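Local coordinates for protein UDP-glucose 4-epimerase (Brucella ovis, PDB 4WOK) that probably interconverts UDP-glucose and UDP-galactose at C4 of the sugar, using bound NAD as hydride carrier, at residues 177-182 and 299-304; 232-237 and 310-315; 237-242 and 259-264; 122-127 and 156-161. The protein carries 2 engineered substitutions. All blocks are in the same frame, centred on the assembly; numbering follows the deposited sequence. Where two conformers were deposited one is given.

Contact 1. Residues 177-182 and 299-304. With NAD (nicotinamide-adenine-dinucleotide), chain B.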
# COMPACT_ATOMS: atom_id res chain seq x y z
N ARG A 177 -1.14 -0.90 8.24
CA ARG A 177 -2.27 -0.14 7.73
C ARG A 177 -1.83 1.25 7.27
O ARG A 177 -1.12 1.96 7.98
CB ARG A 177 -3.35 0.01 8.82
CG ARG A 177 -3.83 -1.30 9.44
CD ARG A 177 -4.80 -1.04 10.60
NE ARG A 177 -5.25 -2.26 11.25
CZ ARG A 177 -5.56 -2.34 12.55
NH1 ARG A 177 -5.47 -1.27 13.32
NH2 ARG A 177 -5.98 -3.49 13.07
N TYR A 178 -2.24 1.63 6.06
CA TYR A 178 -1.94 2.98 5.57
C TYR A 178 -2.99 3.38 4.55
O TYR A 178 -3.76 2.53 4.09
CB TYR A 178 -0.53 3.04 4.97
CG TYR A 178 -0.22 1.93 3.98
CD1 TYR A 178 0.19 0.67 4.42
CD2 TYR A 178 -0.33 2.15 2.61
CE1 TYR A 178 0.46 -0.34 3.52
CE2 TYR A 178 -0.04 1.15 1.70
CZ TYR A 178 0.35 -0.09 2.16
OH TYR A 178 0.62 -1.09 1.25
N PHE A 179 -3.01 4.66 4.20
CA PHE A 179 -4.03 5.17 3.29
C PHE A 179 -3.61 5.17 1.81
O PHE A 179 -4.12 4.39 1.01
CB PHE A 179 -4.44 6.59 3.70
CG PHE A 179 -5.52 6.63 4.76
CD1 PHE A 179 -6.82 6.22 4.46
CD2 PHE A 179 -5.24 7.07 6.04
CE1 PHE A 179 -7.81 6.25 5.42
CE2 PHE A 179 -6.23 7.11 7.01
CZ PHE A 179 -7.52 6.70 6.70
N ASN A 180 -2.70 6.08 1.45
CA ASN A 180 -2.33 6.27 0.05
C ASN A 180 -0.84 6.19 -0.19
O ASN A 180 -0.09 7.07 0.23
CB ASN A 180 -2.83 7.62 -0.47
CG ASN A 180 -4.33 7.75 -0.43
OD1 ASN A 180 -5.05 7.05 -1.15
ND2 ASN A 180 -4.83 8.66 0.40
N ALA A 181 -0.43 5.15 -0.90
CA ALA A 181 0.96 5.02 -1.34
C ALA A 181 1.23 6.02 -2.44
O ALA A 181 0.45 6.15 -3.37
CB ALA A 181 1.23 3.62 -1.83
N SER A 182 2.36 6.71 -2.37
CA SER A 182 2.65 7.75 -3.35
C SER A 182 4.14 7.88 -3.61
O SER A 182 4.96 7.19 -2.99
CB SER A 182 2.08 9.09 -2.87
OG SER A 182 2.61 9.43 -1.60
N LEU A 299 -9.00 12.70 6.52
CA LEU A 299 -8.64 11.37 6.98
C LEU A 299 -7.13 11.22 6.99
O LEU A 299 -6.48 11.40 5.97
CB LEU A 299 -9.27 10.29 6.09
CG LEU A 299 -10.79 10.19 5.99
CD1 LEU A 299 -11.16 9.19 4.89
CD2 LEU A 299 -11.39 9.77 7.32
N TYR A 300 -6.57 10.90 8.15
CA TYR A 300 -5.15 10.60 8.24
C TYR A 300 -4.88 9.81 9.52
O TYR A 300 -5.63 9.89 10.49
CB TYR A 300 -4.30 11.87 8.17
CG TYR A 300 -4.68 12.94 9.17
CD1 TYR A 300 -5.72 13.82 8.90
CD2 TYR A 300 -3.98 13.09 10.36
CE1 TYR A 300 -6.08 14.80 9.81
CE2 TYR A 300 -4.33 14.07 11.28
CZ TYR A 300 -5.37 14.92 10.99
OH TYR A 300 -5.72 15.90 11.89
N ALA A 301 -3.79 9.05 9.49
CA ALA A 301 -3.51 8.07 10.53
C ALA A 301 -2.55 8.58 11.59
O ALA A 301 -1.69 9.42 11.32
CB ALA A 301 -2.95 6.80 9.89
N ASP A 302 -2.69 8.05 12.80
CA ASP A 302 -1.78 8.30 13.90
C ASP A 302 -0.60 7.32 13.83
O ASP A 302 -0.79 6.11 13.97
CB ASP A 302 -2.51 8.17 15.24
CG ASP A 302 -1.70 8.68 16.41
OD1 ASP A 302 -0.50 8.96 16.25
OD2 ASP A 302 -2.29 8.79 17.51
N PRO A 303 0.62 7.83 13.60
CA PRO A 303 1.79 6.99 13.38
C PRO A 303 2.60 6.67 14.65
O PRO A 303 3.70 6.12 14.54
CB PRO A 303 2.63 7.83 12.43
CG PRO A 303 2.38 9.23 12.91
CD PRO A 303 0.94 9.26 13.40
N ALA A 304 2.07 7.01 15.82
CA ALA A 304 2.83 6.89 17.06
C ALA A 304 3.16 5.45 17.43
O ALA A 304 4.27 5.16 17.86
CB ALA A 304 2.09 7.56 18.21
PA NAD B . -0.31 -3.24 -7.39
O1A NAD B . -1.54 -3.79 -8.08
O2A NAD B . 0.76 -2.45 -8.09
O5B NAD B . 0.53 -4.65 -6.83
C5B NAD B . -0.36 -5.73 -6.66
C4B NAD B . 0.48 -6.97 -7.07
O4B NAD B . -0.19 -8.18 -6.67
C3B NAD B . 0.51 -6.91 -8.60
O3B NAD B . 1.83 -7.12 -9.01
C2B NAD B . -0.43 -8.07 -9.01
O2B NAD B . -0.03 -8.63 -10.19
C1B NAD B . -0.20 -9.07 -7.81
N9A NAD B . -1.37 -9.93 -7.57
C8A NAD B . -2.73 -9.57 -7.43
N7A NAD B . -3.52 -10.62 -7.19
C5A NAD B . -2.64 -11.71 -7.18
C6A NAD B . -2.85 -13.09 -6.99
N6A NAD B . -4.12 -13.58 -6.78
N1A NAD B . -1.80 -13.95 -7.02
C2A NAD B . -0.56 -13.42 -7.25
N3A NAD B . -0.20 -12.12 -7.46
C4A NAD B . -1.30 -11.30 -7.41
O3 NAD B . -1.02 -2.59 -6.11
PN NAD B . -0.06 -1.85 -5.03
O1N NAD B . 1.42 -2.11 -5.06
O2N NAD B . -0.71 -0.52 -4.85
O5D NAD B . -0.56 -2.39 -3.47
C5D NAD B . -0.36 -3.70 -3.28
C4D NAD B . -0.73 -3.96 -1.82
O4D NAD B . -0.75 -2.67 -1.09
C3D NAD B . -2.17 -4.50 -1.75
O3D NAD B . -2.21 -5.34 -0.64
C2D NAD B . -2.96 -3.21 -1.48
O2D NAD B . -4.14 -3.39 -0.80
C1D NAD B . -1.98 -2.59 -0.45
N1N NAD B . -2.35 -1.10 -0.26
C2N NAD B . -2.04 -0.22 -1.29
C3N NAD B . -2.38 1.15 -1.13
C7N NAD B . -2.05 2.11 -2.25
O7N NAD B . -2.29 3.31 -2.13
N7N NAD B . -1.46 1.61 -3.40
C4N NAD B . -3.01 1.57 0.04
C5N NAD B . -3.31 0.66 1.05
C6N NAD B . -2.98 -0.69 0.89
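F179 turns the CE2-CZ side of its ring to L299, Y300 and A301 and takes most of the contact on itself. Its CE2 comes 3.9 Å from Y300 CA. The amide N of A301 lies at the ring edge, near the ring plane. At the far end of the ring, F179 CZ meets L299 CB at 4.0 Å, and these two side chains run nearly at right angles to each other. A301 adds its methyl, with CB at 4.4 Å from F179 CE2. The interaction is apolar, and the two segments are joined by packing alone. A301 N is also hydrogen-bonded to D232 OD2, on strand 230-235.

The residues around F179 turn to the cofactor. Y178 has its CG between the backbone N and the carbonyl carbon (chi1 49°), which swings the ring away from 299-304 and against the nicotinamide. Its CE2 is 3.4 Å from NAD C4N, and Y178 OH is 3.1 Å from NAD O4D. That hydroxyl is hydrogen-bonded to S125 OG. The carbonyl O of F179 also stands close, at 3.2 Å from NAD C4N. A181 N gives a nearly straight hydrogen bond (163°) to the carboxamide O7N of NAD, 2.9 Å long, which should fix the rotation of the amide group. One short run of chain thus packs outward on a loop and inward on NAD. This is the nicotinamide end of the cofactor pocket in a Rossmann-fold epimerase of the NAD-dependent epimerase/dehydratase family.

Contact 2. Residues 232-237 and 310-315; sequences DYIHVT and LGFHTV
With chi1 at 176° and chi2 at 166°, I234 is stretched out from its strand, and its CD1 arrives beside the methyl of T314. T314 answers with chi1 at 50°, which puts CG2 beside its own backbone N and turned to the isoleucine. I234 CD1 and T314 CG2 are 3.8 Å apart. I234 CG1 is only slightly farther from the same methyl, at 4.0 Å, so T314 CG2 rests along the end of the isoleucine chain. The same I234 CD1 lies 4.4 Å from F312 CZ, at the ring edge and near the ring plane. The contacts of I234 with T314 and F312 are all van der Waals. Within the loop itself, the amide N of T314 lies over one face of the F312 ring, offset toward the rim.

Just after I234 the chain turns into a helix. H235 is the N-cap: its ND1 accepts from T237 N at 3.0 Å, almost in the imidazole plane. Since ND1 accepts, the ring proton probably sits on NE2, which is hydrogen-bonded to T325 OG1. G311 leaves helix 304-310 with positive phi and starts the loop that carries F312 and T314. That loop runs past the junction of strand 230-235 and helix 236-251, with F312 also packed on A242, while strand 180-182 pairs with strand 230-235.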
# COMPACT_ATOMS: atom_id res chain seq x y z
N ASP A 232 -4.42 11.20 3.34
CA ASP A 232 -3.17 10.79 3.97
C ASP A 232 -2.25 10.14 2.95
O ASP A 232 -2.60 9.12 2.36
CB ASP A 232 -3.47 9.83 5.11
CG ASP A 232 -2.30 9.64 6.05
OD1 ASP A 232 -1.20 10.17 5.77
OD2 ASP A 232 -2.49 8.97 7.07
N TYR A 233 -1.07 10.72 2.75
CA TYR A 233 -0.16 10.21 1.73
C TYR A 233 1.19 9.80 2.32
O TYR A 233 1.79 10.54 3.08
CB TYR A 233 0.05 11.25 0.63
CG TYR A 233 -1.26 11.66 -0.01
CD1 TYR A 233 -2.02 12.70 0.52
CD2 TYR A 233 -1.75 10.99 -1.12
CE1 TYR A 233 -3.22 13.06 -0.04
CE2 TYR A 233 -2.96 11.34 -1.69
CZ TYR A 233 -3.69 12.38 -1.15
OH TYR A 233 -4.90 12.74 -1.70
N ILE A 234 1.65 8.61 1.95
CA ILE A 234 2.95 8.14 2.42
C ILE A 234 3.78 7.67 1.23
O ILE A 234 3.29 6.97 0.34
CB ILE A 234 2.81 7.02 3.48
CG1 ILE A 234 4.18 6.47 3.89
CG2 ILE A 234 1.91 5.89 2.99
CD1 ILE A 234 4.14 5.61 5.15
N HIS A 235 5.05 8.06 1.22
CA HIS A 235 5.96 7.70 0.14
C HIS A 235 6.21 6.20 0.11
O HIS A 235 6.43 5.57 1.15
CB HIS A 235 7.28 8.46 0.30
CG HIS A 235 8.12 8.48 -0.93
ND1 HIS A 235 8.78 7.36 -1.40
CD2 HIS A 235 8.38 9.47 -1.81
CE1 HIS A 235 9.43 7.68 -2.50
NE2 HIS A 235 9.21 8.95 -2.78
N VAL A 236 6.22 5.64 -1.10
CA VAL A 236 6.35 4.20 -1.27
C VAL A 236 7.68 3.65 -0.72
O VAL A 236 7.76 2.50 -0.26
CB VAL A 236 6.19 3.82 -2.76
CG1 VAL A 236 7.26 4.53 -3.60
CG2 VAL A 236 6.23 2.31 -2.96
N THR A 237 8.73 4.47 -0.75
CA THR A 237 10.00 4.02 -0.19
C THR A 237 9.90 3.89 1.32
O THR A 237 10.48 2.98 1.92
CB THR A 237 11.15 4.97 -0.57
OG1 THR A 237 11.25 5.03 -1.99
CG2 THR A 237 12.47 4.46 0.00
N LEU A 310 8.10 -0.34 16.10
CA LEU A 310 9.01 -0.65 15.00
C LEU A 310 10.20 0.30 14.93
O LEU A 310 11.14 0.06 14.16
CB LEU A 310 8.27 -0.64 13.66
CG LEU A 310 7.31 -1.79 13.38
CD1 LEU A 310 6.75 -1.68 11.97
CD2 LEU A 310 8.00 -3.14 13.59
N GLY A 311 10.16 1.38 15.70
CA GLY A 311 11.14 2.44 15.57
C GLY A 311 11.04 3.10 14.20
O GLY A 311 12.04 3.55 13.65
N PHE A 312 9.83 3.16 13.66
CA PHE A 312 9.61 3.66 12.30
C PHE A 312 9.14 5.12 12.23
O PHE A 312 8.13 5.48 12.83
CB PHE A 312 8.59 2.79 11.57
CG PHE A 312 8.17 3.35 10.24
CD1 PHE A 312 9.01 3.28 9.14
CD2 PHE A 312 6.93 3.94 10.08
CE1 PHE A 312 8.62 3.80 7.91
CE2 PHE A 312 6.55 4.47 8.85
CZ PHE A 312 7.39 4.40 7.78
N HIS A 313 9.87 5.93 11.47
CA HIS A 313 9.46 7.28 11.10
C HIS A 313 9.59 7.43 9.59
O HIS A 313 10.52 6.90 9.00
CB HIS A 313 10.31 8.35 11.80
CG HIS A 313 10.49 8.12 13.26
ND1 HIS A 313 11.47 7.29 13.77
CD2 HIS A 313 9.79 8.59 14.32
CE1 HIS A 313 11.37 7.27 15.09
NE2 HIS A 313 10.37 8.04 15.45
N THR A 314 8.66 8.16 8.96
CA THR A 314 8.82 8.47 7.55
C THR A 314 9.98 9.44 7.37
O THR A 314 10.16 10.34 8.18
CB THR A 314 7.55 9.09 6.93
OG1 THR A 314 7.09 10.18 7.75
CG2 THR A 314 6.44 8.05 6.83
N VAL A 315 10.77 9.25 6.31
CA VAL A 315 11.83 10.21 6.02
C VAL A 315 11.75 10.71 4.58
O VAL A 315 12.51 11.58 4.19
CB VAL A 315 13.24 9.62 6.27
CG1 VAL A 315 13.37 9.16 7.71
CG2 VAL A 315 13.53 8.47 5.32

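Contact 3. Residues 237-242 and 259-264; sequences TDLARA and VNLGTG
Helix 236-251 packs on the parallel sheet near its edge strand 257-260, and L261 is the side chain of 259-264 that meets it. L261 reaches the helix with both of its methyls. Its CD1 is 3.6 Å from A242 CB, and its CD2 is 3.7 Å from that same A242 CB. The leucine fork therefore sits astride the alanine methyl. L239, one turn earlier on the helix, also takes part: L239 CD2 meets L261 CD1 at 3.7 Å. The L239 chain slants across that of L261. The torsions explain the reach of L261, whose CG stands beside its backbone N (chi1 -58°) with an extended chain beyond (chi2 178°).

All three residues are buried, and this is plain hydrophobic packing of helix on sheet in the Rossmann core. I234 touches both leucines from strand 230-235, and L176 of strand 172-177 touches L261.

On the helix flank the chemistry turns polar. R241 NH1 forms a salt bridge to D238 OD1 at 2.8 Å, coming to the anti side of the carboxylate and 25° out of its plane. The same OD1 accepts from V315 N, while D238 OD2 bonds to Y316 N and S317 OG; four partners thus hold the buried carboxylate, which probably favours its ionised form. R241 NH1 bonds in turn to H313 O, tying the helix to the loop that follows helix 304-310.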
# COMPACT_ATOMS: atom_id res chain seq x y z
N THR A 237 8.73 4.47 -0.75
CA THR A 237 10.00 4.02 -0.19
C THR A 237 9.90 3.89 1.32
O THR A 237 10.48 2.98 1.92
CB THR A 237 11.15 4.97 -0.57
OG1 THR A 237 11.25 5.03 -1.99
CG2 THR A 237 12.47 4.46 0.00
N ASP A 238 9.17 4.81 1.95
CA ASP A 238 8.88 4.71 3.38
C ASP A 238 8.07 3.43 3.66
O ASP A 238 8.29 2.77 4.67
CB ASP A 238 8.11 5.94 3.87
CG ASP A 238 9.03 7.11 4.22
OD1 ASP A 238 10.15 6.85 4.73
OD2 ASP A 238 8.64 8.28 3.97
N LEU A 239 7.15 3.10 2.77
CA LEU A 239 6.38 1.85 2.93
C LEU A 239 7.31 0.65 2.84
O LEU A 239 7.21 -0.27 3.64
CB LEU A 239 5.26 1.74 1.89
CG LEU A 239 4.08 2.69 2.12
CD1 LEU A 239 3.15 2.69 0.93
CD2 LEU A 239 3.33 2.34 3.40
N ALA A 240 8.21 0.67 1.87
CA ALA A 240 9.21 -0.39 1.75
C ALA A 240 10.00 -0.53 3.05
O ALA A 240 10.12 -1.62 3.61
CB ALA A 240 10.16 -0.11 0.59
N ARG A 241 10.49 0.59 3.56
CA ARG A 241 11.25 0.60 4.81
C ARG A 241 10.47 -0.07 5.96
O ARG A 241 11.01 -0.92 6.67
CB ARG A 241 11.63 2.03 5.20
CG ARG A 241 12.57 2.72 4.21
CD ARG A 241 12.95 4.15 4.67
NE ARG A 241 13.33 4.18 6.08
CZ ARG A 241 12.64 4.80 7.03
NH1 ARG A 241 11.55 5.49 6.72
NH2 ARG A 241 13.05 4.75 8.29
N ALA A 242 9.20 0.29 6.12
CA ALA A 242 8.40 -0.24 7.22
C ALA A 242 8.15 -1.75 7.09
O ALA A 242 8.14 -2.48 8.08
CB ALA A 242 7.09 0.48 7.31
N VAL A 259 -0.13 -1.98 13.10
CA VAL A 259 0.17 -0.56 13.25
C VAL A 259 -0.11 0.26 11.99
O VAL A 259 -0.04 -0.25 10.88
CB VAL A 259 1.65 -0.35 13.67
CG1 VAL A 259 1.95 -1.08 14.98
CG2 VAL A 259 2.59 -0.80 12.58
N ASN A 260 -0.42 1.54 12.20
CA ASN A 260 -0.58 2.52 11.14
C ASN A 260 0.76 3.01 10.60
O ASN A 260 1.73 3.14 11.34
CB ASN A 260 -1.35 3.74 11.65
CG ASN A 260 -2.78 3.42 12.04
OD1 ASN A 260 -3.37 2.47 11.55
ND2 ASN A 260 -3.34 4.26 12.92
N LEU A 261 0.79 3.29 9.30
CA LEU A 261 1.95 3.92 8.67
C LEU A 261 1.54 5.26 8.06
O LEU A 261 0.53 5.35 7.37
CB LEU A 261 2.54 3.02 7.58
CG LEU A 261 3.00 1.63 8.00
CD1 LEU A 261 3.51 0.86 6.80
CD2 LEU A 261 4.06 1.73 9.08
N GLY A 262 2.32 6.30 8.34
CA GLY A 262 2.06 7.61 7.80
C GLY A 262 2.89 8.70 8.45
O GLY A 262 3.75 8.43 9.30
N THR A 263 2.64 9.94 8.06
CA THR A 263 3.34 11.09 8.61
C THR A 263 2.63 11.68 9.82
O THR A 263 3.22 12.45 10.59
CB THR A 263 3.47 12.21 7.58
OG1 THR A 263 2.15 12.62 7.19
CG2 THR A 263 4.22 11.74 6.36
N GLY A 264 1.35 11.35 9.96
CA GLY A 264 0.53 11.91 11.02
C GLY A 264 -0.10 13.23 10.60
O GLY A 264 -0.89 13.81 11.35

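Contact 4. Residues 122-127 and 156-161. With NAD (nicotinamide-adenine-dinucleotide), chain B.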
# COMPACT_ATOMS: atom_id res chain seq x y z
N VAL A 122 4.70 -13.58 8.62
CA VAL A 122 3.90 -12.93 7.57
C VAL A 122 3.72 -11.44 7.81
O VAL A 122 3.23 -11.01 8.85
CB VAL A 122 2.51 -13.59 7.44
CG1 VAL A 122 1.64 -12.84 6.42
CG2 VAL A 122 2.68 -15.05 7.04
N ILE A 123 4.15 -10.65 6.83
CA ILE A 123 3.97 -9.21 6.89
C ILE A 123 2.85 -8.87 5.91
O ILE A 123 3.01 -9.04 4.71
CB ILE A 123 5.25 -8.45 6.52
CG1 ILE A 123 6.46 -8.97 7.32
CG2 ILE A 123 5.03 -6.94 6.68
CD1 ILE A 123 6.27 -8.90 8.80
N PHE A 124 1.72 -8.40 6.44
CA PHE A 124 0.50 -8.21 5.65
C PHE A 124 0.25 -6.74 5.34
O PHE A 124 0.17 -5.92 6.25
CB PHE A 124 -0.71 -8.77 6.40
CG PHE A 124 -2.01 -8.57 5.66
CD1 PHE A 124 -2.23 -9.18 4.43
CD2 PHE A 124 -3.00 -7.73 6.17
CE1 PHE A 124 -3.44 -8.98 3.73
CE2 PHE A 124 -4.21 -7.52 5.47
CZ PHE A 124 -4.42 -8.15 4.26
N SER A 125 0.15 -6.41 4.06
CA SER A 125 -0.12 -5.03 3.68
C SER A 125 -1.62 -4.81 3.75
O SER A 125 -2.38 -5.29 2.92
CB SER A 125 0.42 -4.72 2.27
OG SER A 125 1.20 -3.52 2.27
N SER A 126 -2.05 -4.08 4.78
CA SER A 126 -3.46 -3.85 5.01
C SER A 126 -3.80 -2.44 4.56
O SER A 126 -3.09 -1.86 3.76
CB SER A 126 -3.80 -4.07 6.48
OG SER A 126 -5.20 -4.09 6.69
N SER A 127 -4.88 -1.88 5.11
CA SER A 127 -5.35 -0.55 4.69
C SER A 127 -6.04 0.15 5.82
O SER A 127 -6.69 -0.49 6.64
CB SER A 127 -6.31 -0.67 3.50
OG SER A 127 -6.88 0.60 3.21
N LEU A 156 -10.09 -6.13 6.38
CA LEU A 156 -10.38 -6.41 7.78
C LEU A 156 -10.51 -7.92 8.04
O LEU A 156 -10.01 -8.43 9.05
CB LEU A 156 -11.67 -5.70 8.20
CG LEU A 156 -12.10 -5.87 9.66
CD1 LEU A 156 -11.00 -5.38 10.58
CD2 LEU A 156 -13.40 -5.11 9.92
N ILE A 157 -11.18 -8.62 7.14
CA ILE A 157 -11.34 -10.07 7.26
C ILE A 157 -9.97 -10.74 7.26
O ILE A 157 -9.71 -11.62 8.07
CB ILE A 157 -12.20 -10.65 6.12
CG1 ILE A 157 -13.65 -10.17 6.25
CG2 ILE A 157 -12.12 -12.19 6.09
CD1 ILE A 157 -14.49 -10.43 5.00
N ALA A 158 -9.08 -10.30 6.37
CA ALA A 158 -7.72 -10.85 6.37
C ALA A 158 -6.99 -10.58 7.69
O ALA A 158 -6.26 -11.43 8.18
CB ALA A 158 -6.92 -10.28 5.21
N GLU A 159 -7.19 -9.40 8.27
CA GLU A 159 -6.56 -9.12 9.57
C GLU A 159 -7.04 -10.12 10.63
O GLU A 159 -6.24 -10.68 11.38
CB GLU A 159 -6.84 -7.69 10.03
CG GLU A 159 -6.19 -6.61 9.16
CD GLU A 159 -6.19 -5.24 9.81
OE1 GLU A 159 -6.85 -5.08 10.87
OE2 GLU A 159 -5.54 -4.32 9.28
N HIS A 160 -8.34 -10.35 10.70
CA HIS A 160 -8.89 -11.29 11.68
C HIS A 160 -8.49 -12.73 11.37
O HIS A 160 -8.31 -13.53 12.28
CB HIS A 160 -10.41 -11.17 11.76
CG HIS A 160 -10.87 -9.91 12.41
ND1 HIS A 160 -11.99 -9.23 12.00
CD2 HIS A 160 -10.35 -9.21 13.44
CE1 HIS A 160 -12.14 -8.15 12.76
NE2 HIS A 160 -11.16 -8.12 13.64
N MET A 161 -8.35 -13.05 10.09
CA MET A 161 -7.89 -14.38 9.70
C MET A 161 -6.47 -14.60 10.20
O MET A 161 -6.14 -15.66 10.73
CB MET A 161 -7.95 -14.55 8.18
CG MET A 161 -7.81 -16.00 7.71
SD MET A 161 -7.55 -16.10 5.93
CE MET A 161 -9.15 -15.54 5.30
PA NAD B . -0.31 -3.24 -7.39
O1A NAD B . -1.54 -3.79 -8.08
O2A NAD B . 0.76 -2.45 -8.09
O5B NAD B . 0.53 -4.65 -6.83
C5B NAD B . -0.36 -5.73 -6.66
C4B NAD B . 0.48 -6.97 -7.07
O4B NAD B . -0.19 -8.18 -6.67
C3B NAD B . 0.51 -6.91 -8.60
O3B NAD B . 1.83 -7.12 -9.01
C2B NAD B . -0.43 -8.07 -9.01
O2B NAD B . -0.03 -8.63 -10.19
C1B NAD B . -0.20 -9.07 -7.81
N9A NAD B . -1.37 -9.93 -7.57
C8A NAD B . -2.73 -9.57 -7.43
N7A NAD B . -3.52 -10.62 -7.19
C5A NAD B . -2.64 -11.71 -7.18
C6A NAD B . -2.85 -13.09 -6.99
N6A NAD B . -4.12 -13.58 -6.78
N1A NAD B . -1.80 -13.95 -7.02
C2A NAD B . -0.56 -13.42 -7.25
N3A NAD B . -0.20 -12.12 -7.46
C4A NAD B . -1.30 -11.30 -7.41
O3 NAD B . -1.02 -2.59 -6.11
PN NAD B . -0.06 -1.85 -5.03
O1N NAD B . 1.42 -2.11 -5.06
O2N NAD B . -0.71 -0.52 -4.85
O5D NAD B . -0.56 -2.39 -3.47
C5D NAD B . -0.36 -3.70 -3.28
C4D NAD B . -0.73 -3.96 -1.82
O4D NAD B . -0.75 -2.67 -1.09
C3D NAD B . -2.17 -4.50 -1.75
O3D NAD B . -2.21 -5.34 -0.64
C2D NAD B . -2.96 -3.21 -1.48
O2D NAD B . -4.14 -3.39 -0.80
C1D NAD B . -1.98 -2.59 -0.45
N1N NAD B . -2.35 -1.10 -0.26
C2N NAD B . -2.04 -0.22 -1.29
C3N NAD B . -2.38 1.15 -1.13
C7N NAD B . -2.05 2.11 -2.25
O7N NAD B . -2.29 3.31 -2.13
N7N NAD B . -1.46 1.61 -3.40
C4N NAD B . -3.01 1.57 0.04
C5N NAD B . -3.31 0.66 1.05
C6N NAD B . -2.98 -0.69 0.89
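The F124 ring points its CZ at the methyl of A158, which meets the ring obliquely. F124 CZ and A158 CB are 3.4 Å apart, a tight packing of strand 121-125 on helix 150-169. E159 CG approaches the same ring obliquely too, at 4.3 Å from F124 CE2. H82 brings a second ring to F124, with the two planes at about 50°. F124 has its CG opposite the backbone N (chi1 178°), which sends the ring from the strand to the helix.

The other flat group is the carboxylate of E159. S126 OG donates to E159 OE2 over 2.6 Å, meeting the oxygen on its anti side and 27° out of the carboxylate plane. The glutamate is extended beyond CG, and so it spans from the helix to S126. Its OE1 is held in turn by a salt bridge to R177 NH2 and a hydrogen bond from Q145 NE2.

Just after the strand, S126 O lies 3.1 Å from NAD C6N. S125 O accepts from K155 NZ, and K155 with Y151 fits the YxxxK pattern of the short-chain dehydrogenase/reductase superfamily. E159 is buried; with R177 balancing it, its carboxylate is probably ionised. Its bond to S126 fixes the hydroxyl of a serine whose own carbonyl O faces the nicotinamide.

In the fold
Contacts 1 and 4 touch NAD; the side chains of I234 in contact 2 and L239 in contact 3 are about 7 and 6 Å from it. Contacts 2, 3 and 4 are buried, while contact 1 is only partly so. Contacts 2 and 3 lie closest, with centres about 3 Å apart; they share T237 and helix 236-251. Both are apolar, contact 3 between methyls alone, contact 2 with an aromatic edge as well. Contact 1 joins them through D232 to A301 and through backbone bonds from R177 to V259 and L261. Contact 4 stands apart from contacts 2 and 3, on another helix, and is the only one with a hydrogen bond between its segments. It meets contact 1 at NAD and through two side-chain bonds.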